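Local atomic coordinates of xylan esterase 1 (Thermoanaerobacterium sp. 'JW/SL YS485', PDB entry 3FCY), a protein that probably hydrolyses acetyl esters of xylan and related substrates, as a calcium-binding carbohydrate esterase of family 7 with an alpha/beta-hydrolase fold. Residues L291-C301 with H327-A337. Residues are numbered along the deposited sequence; the frame is centred on the assembly and turned at random.
Sequences LMCVGLMDQVC and HEPMRGFGDLA
Val300 lies over one face of the His327 imidazole, its CG1 3.6 Å from the ring centroid and almost on the ring normal, while the carboxylate of Asp298 meets the ring at its edge. There His327 ND1 donates to Asp298 OD2 over 2.7 Å, the oxygen using its syn lone pair and lying close to the ring plane; carboxylate and imidazole planes are turned 77° apart. Cys301 SG approaches obliquely, 3.2 Å from His327 CE1. The carboxylate is itself fixed by an Asx motif, for Asp298 OD1 accepts a nearly straight bond from Cys301 N (2.6 Å) and a weak one from Val300 N. Thus the loop that supplies the acid also sets its rotation. With His327 NE2 bonded to Ser208 OG, the arrangement is that of a Ser-His-Asp catalytic triad, the roles predicted for these residues.

Farther along, the Phe333 ring presents a face to Cys293: SG sits 3.8 Å from the centroid, a sulfur-aromatic contact, and CB lies toward the rim. The thiol reaches this place with SG between the backbone N and carbonyl carbon (chi1 66°), where it also touches Met330 SD. Leu291 CG approaches Phe333 CZ obliquely, and the bent Met330 chain brings CE to 3.6 Å from Gly295 N.

The start of helix 333-342 (333-337) runs nearly antiparallel to 291-295 of strand 289-295, at 169°, with Phe333 also touching strands 226-230 and 317-322, the two neighbours of strand 289-295 in the sheet, whereas Met292 and Val294 point away from this contact and pack on helix 303-310.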
ATOM      1  N   LEU A 291      23.625 -12.256  25.115  1.00 22.87           N
ATOM      2  CA  LEU A 291      23.810 -12.439  23.680  1.00 23.56           C
ATOM      3  C   LEU A 291      22.588 -11.795  23.044  1.00 24.76           C
ATOM      4  O   LEU A 291      21.451 -12.184  23.329  1.00 23.92           O
ATOM      5  CB  LEU A 291      23.861 -13.920  23.288  1.00 23.39           C
ATOM      6  CG  LEU A 291      23.888 -14.166  21.770  1.00 24.64           C
ATOM      7  CD1 LEU A 291      25.167 -13.572  21.171  1.00 24.16           C
ATOM      8  CD2 LEU A 291      23.811 -15.661  21.474  1.00 23.04           C
ATOM      9  N   MET A 292      22.817 -10.805  22.191  1.00 25.06           N
ATOM     10  CA  MET A 292      21.715 -10.115  21.534  1.00 26.19           C
ATOM     11  C   MET A 292      21.883 -10.136  20.021  1.00 25.46           C
ATOM     12  O   MET A 292      22.950 -10.479  19.511  1.00 25.39           O
ATOM     13  CB  MET A 292      21.647  -8.660  22.018  1.00 27.25           C
ATOM     14  CG  MET A 292      21.285  -8.493  23.491  1.00 31.62           C
ATOM     15  SD  MET A 292      21.306  -6.754  24.035  1.00 34.98           S
ATOM     16  CE  MET A 292      20.178  -6.035  22.872  1.00 30.59           C
ATOM     17  N   CYS A 293      20.818  -9.788  19.305  1.00 24.13           N
ATOM     18  CA  CYS A 293      20.881  -9.718  17.854  1.00 24.46           C
ATOM     19  C   CYS A 293      20.071  -8.503  17.429  1.00 24.76           C
ATOM     20  O   CYS A 293      19.120  -8.111  18.110  1.00 24.73           O
ATOM     21  CB  CYS A 293      20.344 -10.999  17.197  1.00 24.12           C
ATOM     22  SG  CYS A 293      18.597 -11.345  17.416  1.00 24.32           S
ATOM     23  N   VAL A 294      20.467  -7.888  16.320  1.00 23.66           N
ATOM     24  CA  VAL A 294      19.786  -6.701  15.834  1.00 22.96           C
ATOM     25  C   VAL A 294      19.747  -6.670  14.309  1.00 22.77           C
ATOM     26  O   VAL A 294      20.747  -6.942  13.642  1.00 21.75           O
ATOM     27  CB  VAL A 294      20.488  -5.421  16.366  1.00 23.60           C
ATOM     28  CG1 VAL A 294      21.957  -5.431  15.963  1.00 24.04           C
ATOM     29  CG2 VAL A 294      19.795  -4.169  15.840  1.00 20.46           C
ATOM     30  N   GLY A 295      18.577  -6.355  13.765  1.00 22.60           N
ATOM     31  CA  GLY A 295      18.424  -6.272  12.324  1.00 23.36           C
ATOM     32  C   GLY A 295      18.528  -4.809  11.947  1.00 23.52           C
ATOM     33  O   GLY A 295      17.783  -3.986  12.477  1.00 24.19           O
ATOM     34  N   LEU A 296      19.436  -4.473  11.037  1.00 23.05           N
ATOM     35  CA  LEU A 296      19.616  -3.079  10.651  1.00 23.16           C
ATOM     36  C   LEU A 296      18.490  -2.502   9.792  1.00 24.34           C
ATOM     37  O   LEU A 296      18.468  -1.305   9.511  1.00 24.45           O
ATOM     38  CB  LEU A 296      20.969  -2.896   9.954  1.00 23.60           C
ATOM     39  CG  LEU A 296      22.210  -3.225  10.795  1.00 23.55           C
ATOM     40  CD1 LEU A 296      23.452  -2.737  10.059  1.00 24.28           C
ATOM     41  CD2 LEU A 296      22.123  -2.568  12.168  1.00 23.90           C
ATOM     42  N   MET A 297      17.552  -3.349   9.384  1.00 25.00           N
ATOM     43  CA  MET A 297      16.415  -2.901   8.588  1.00 26.20           C
ATOM     44  C   MET A 297      15.166  -2.848   9.470  1.00 27.32           C
ATOM     45  O   MET A 297      14.065  -2.581   8.991  1.00 24.32           O
ATOM     46  CB  MET A 297      16.165  -3.861   7.418  1.00 28.67           C
ATOM     47  CG  MET A 297      17.299  -3.937   6.399  1.00 31.93           C
ATOM     48  SD  MET A 297      17.720  -2.324   5.709  1.00 39.89           S
ATOM     49  CE  MET A 297      16.403  -2.136   4.486  1.00 38.00           C
ATOM     50  N   ASP A 298      15.346  -3.107  10.763  1.00 26.57           N
ATOM     51  CA  ASP A 298      14.236  -3.119  11.715  1.00 27.36           C
ATOM     52  C   ASP A 298      13.728  -1.724  12.063  1.00 28.72           C
ATOM     53  O   ASP A 298      14.412  -0.963  12.748  1.00 27.62           O
ATOM     54  CB  ASP A 298      14.658  -3.825  13.009  1.00 27.09           C
ATOM     55  CG  ASP A 298      13.481  -4.129  13.924  1.00 28.64           C
ATOM     56  OD1 ASP A 298      12.489  -3.364  13.906  1.00 29.29           O
ATOM     57  OD2 ASP A 298      13.551  -5.126  14.673  1.00 28.06           O
ATOM     58  N   GLN A 299      12.526  -1.393  11.597  1.00 28.83           N
ATOM     59  CA  GLN A 299      11.931  -0.094  11.893  1.00 31.17           C
ATOM     60  C   GLN A 299      10.939  -0.186  13.054  1.00 29.50           C
ATOM     61  O   GLN A 299      10.473   0.831  13.564  1.00 30.75           O
ATOM     62  CB  GLN A 299      11.251   0.480  10.644  1.00 33.93           C
ATOM     63  CG  GLN A 299      12.246   1.060   9.644  1.00 38.53           C
ATOM     64  CD  GLN A 299      11.597   1.513   8.352  1.00 42.30           C
ATOM     65  OE1 GLN A 299      10.617   2.259   8.360  1.00 45.06           O
ATOM     66  NE2 GLN A 299      12.151   1.072   7.229  1.00 44.32           N
ATOM     67  N   VAL A 300      10.621  -1.411  13.464  1.00 29.18           N
ATOM     68  CA  VAL A 300       9.711  -1.643  14.582  1.00 27.97           C
ATOM     69  C   VAL A 300      10.494  -1.343  15.865  1.00 29.00           C
ATOM     70  O   VAL A 300      10.026  -0.620  16.745  1.00 27.19           O
ATOM     71  CB  VAL A 300       9.224  -3.106  14.595  1.00 28.72           C
ATOM     72  CG1 VAL A 300       8.290  -3.345  15.772  1.00 27.14           C
ATOM     73  CG2 VAL A 300       8.517  -3.419  13.286  1.00 29.72           C
ATOM     74  N   CYS A 301      11.690  -1.916  15.960  1.00 27.42           N
ATOM     75  CA  CYS A 301      12.576  -1.685  17.093  1.00 27.59           C
ATOM     76  C   CYS A 301      13.864  -1.130  16.495  1.00 28.15           C
ATOM     77  O   CYS A 301      14.810  -1.874  16.210  1.00 25.81           O
ATOM     78  CB  CYS A 301      12.865  -2.983  17.854  1.00 28.98           C
ATOM     79  SG  CYS A 301      11.472  -3.627  18.835  1.00 32.19           S
ATOM     80  N   HIS A 327      12.455  -6.693  11.750  1.00 26.03           N
ATOM     81  CA  HIS A 327      11.891  -7.213  12.994  1.00 25.72           C
ATOM     82  C   HIS A 327      11.443  -8.644  12.717  1.00 26.20           C
ATOM     83  O   HIS A 327      10.258  -8.909  12.525  1.00 26.50           O
ATOM     84  CB  HIS A 327      10.691  -6.365  13.402  1.00 25.13           C
ATOM     85  CG  HIS A 327      10.374  -6.435  14.861  1.00 26.81           C
ATOM     86  ND1 HIS A 327      11.197  -5.895  15.824  1.00 26.43           N
ATOM     87  CD2 HIS A 327       9.318  -6.966  15.520  1.00 26.20           C
ATOM     88  CE1 HIS A 327      10.659  -6.087  17.016  1.00 28.68           C
ATOM     89  NE2 HIS A 327       9.519  -6.735  16.859  1.00 27.42           N
ATOM     90  N   GLU A 328      12.390  -9.573  12.728  1.00 25.24           N
ATOM     91  CA  GLU A 328      12.083 -10.953  12.389  1.00 25.38           C
ATOM     92  C   GLU A 328      13.206 -11.883  12.832  1.00 25.00           C
ATOM     93  O   GLU A 328      14.313 -11.437  13.113  1.00 25.55           O
ATOM     94  CB  GLU A 328      11.971 -11.049  10.871  1.00 26.97           C
ATOM     95  CG  GLU A 328      13.312 -10.704  10.208  1.00 24.48           C
ATOM     96  CD  GLU A 328      13.259 -10.629   8.697  1.00 25.57           C
ATOM     97  OE1 GLU A 328      12.772 -11.588   8.061  1.00 27.90           O
ATOM     98  OE2 GLU A 328      13.725  -9.611   8.146  1.00 24.58           O
ATOM     99  N   PRO A 329      12.932 -13.196  12.881  1.00 24.50           N
ATOM    100  CA  PRO A 329      13.955 -14.164  13.281  1.00 25.36           C
ATOM    101  C   PRO A 329      15.105 -14.081  12.274  1.00 25.05           C
ATOM    102  O   PRO A 329      14.874 -13.996  11.069  1.00 24.66           O
ATOM    103  CB  PRO A 329      13.218 -15.499  13.195  1.00 25.37           C
ATOM    104  CG  PRO A 329      11.806 -15.126  13.505  1.00 27.11           C
ATOM    105  CD  PRO A 329      11.624 -13.853  12.715  1.00 24.97           C
ATOM    106  N   MET A 330      16.338 -14.098  12.761  1.00 25.84           N
ATOM    107  CA  MET A 330      17.494 -14.012  11.875  1.00 27.21           C
ATOM    108  C   MET A 330      18.153 -15.375  11.685  1.00 28.67           C
ATOM    109  O   MET A 330      18.566 -16.018  12.652  1.00 26.71           O
ATOM    110  CB  MET A 330      18.482 -12.985  12.428  1.00 28.41           C
ATOM    111  CG  MET A 330      17.968 -11.546  12.282  1.00 29.02           C
ATOM    112  SD  MET A 330      18.275 -10.496  13.715  1.00 31.99           S
ATOM    113  CE  MET A 330      16.802  -9.439  13.694  1.00 29.16           C
ATOM    114  N   ARG A 331      18.244 -15.809  10.430  1.00 27.93           N
ATOM    115  CA  ARG A 331      18.812 -17.114  10.112  1.00 28.97           C
ATOM    116  C   ARG A 331      20.141 -17.390  10.795  1.00 27.14           C
ATOM    117  O   ARG A 331      21.080 -16.593  10.724  1.00 25.43           O
ATOM    118  CB  ARG A 331      18.956 -17.290   8.593  1.00 31.26           C
ATOM    119  CG  ARG A 331      17.626 -17.482   7.857  1.00 34.84           C
ATOM    120  CD  ARG A 331      17.853 -17.726   6.366  1.00 36.71           C
ATOM    121  NE  ARG A 331      16.616 -17.659   5.585  1.00 40.80           N
ATOM    122  CZ  ARG A 331      15.665 -18.587   5.591  1.00 41.92           C
ATOM    123  NH1 ARG A 331      15.792 -19.673   6.343  1.00 43.40           N
ATOM    124  NH2 ARG A 331      14.585 -18.433   4.834  1.00 41.69           N
ATOM    125  N   GLY A 332      20.199 -18.534  11.469  1.00 26.02           N
ATOM    126  CA  GLY A 332      21.404 -18.925  12.168  1.00 24.16           C
ATOM    127  C   GLY A 332      21.464 -18.498  13.623  1.00 24.42           C
ATOM    128  O   GLY A 332      22.089 -19.183  14.436  1.00 23.16           O
ATOM    129  N   PHE A 333      20.816 -17.389  13.974  1.00 22.54           N
ATOM    130  CA  PHE A 333      20.869 -16.926  15.359  1.00 21.61           C
ATOM    131  C   PHE A 333      20.293 -17.921  16.354  1.00 22.45           C
ATOM    132  O   PHE A 333      20.806 -18.059  17.465  1.00 21.36           O
ATOM    133  CB  PHE A 333      20.147 -15.594  15.547  1.00 21.62           C
ATOM    134  CG  PHE A 333      20.366 -15.000  16.909  1.00 21.05           C
ATOM    135  CD1 PHE A 333      21.566 -14.363  17.216  1.00 19.81           C
ATOM    136  CD2 PHE A 333      19.410 -15.149  17.909  1.00 19.71           C
ATOM    137  CE1 PHE A 333      21.815 -13.887  18.502  1.00 20.73           C
ATOM    138  CE2 PHE A 333      19.647 -14.675  19.201  1.00 20.12           C
ATOM    139  CZ  PHE A 333      20.854 -14.043  19.497  1.00 18.69           C
ATOM    140  N   GLY A 334      19.211 -18.594  15.966  1.00 22.56           N
ATOM    141  CA  GLY A 334      18.606 -19.572  16.852  1.00 21.24           C
ATOM    142  C   GLY A 334      19.647 -20.578  17.310  1.00 21.39           C
ATOM    143  O   GLY A 334      19.657 -20.994  18.470  1.00 22.10           O
ATOM    144  N   ASP A 335      20.529 -20.971  16.394  1.00 21.58           N
ATOM    145  CA  ASP A 335      21.586 -21.925  16.710  1.00 21.20           C
ATOM    146  C   ASP A 335      22.645 -21.305  17.615  1.00 20.90           C
ATOM    147  O   ASP A 335      23.155 -21.968  18.515  1.00 21.65           O
ATOM    148  CB  ASP A 335      22.218 -22.465  15.424  1.00 21.86           C
ATOM    149  CG  ASP A 335      21.317 -23.469  14.716  1.00 24.32           C
ATOM    150  OD1 ASP A 335      21.659 -23.903  13.596  1.00 25.52           O
ATOM    151  OD2 ASP A 335      20.262 -23.828  15.286  1.00 25.74           O
ATOM    152  N   LEU A 336      22.973 -20.035  17.388  1.00 21.93           N
ATOM    153  CA  LEU A 336      23.956 -19.359  18.233  1.00 23.35           C
ATOM    154  C   LEU A 336      23.372 -19.238  19.644  1.00 23.78           C
ATOM    155  O   LEU A 336      24.080 -19.407  20.644  1.00 22.15           O
ATOM    156  CB  LEU A 336      24.284 -17.964  17.683  1.00 24.93           C
ATOM    157  CG  LEU A 336      25.038 -17.892  16.348  1.00 28.11           C
ATOM    158  CD1 LEU A 336      25.196 -16.438  15.921  1.00 26.76           C
ATOM    159  CD2 LEU A 336      26.410 -18.563  16.494  1.00 28.52           C
ATOM    160  N   ALA A 337      22.074 -18.952  19.714  1.00 22.25           N
ATOM    161  CA  ALA A 337      21.389 -18.811  20.996  1.00 23.11           C
ATOM    162  C   ALA A 337      21.405 -20.118  21.782  1.00 22.28           C
ATOM    163  O   ALA A 337      21.677 -20.112  22.978  1.00 22.41           O
ATOM    164  CB  ALA A 337      19.938 -18.346  20.779  1.00 23.18           C
TER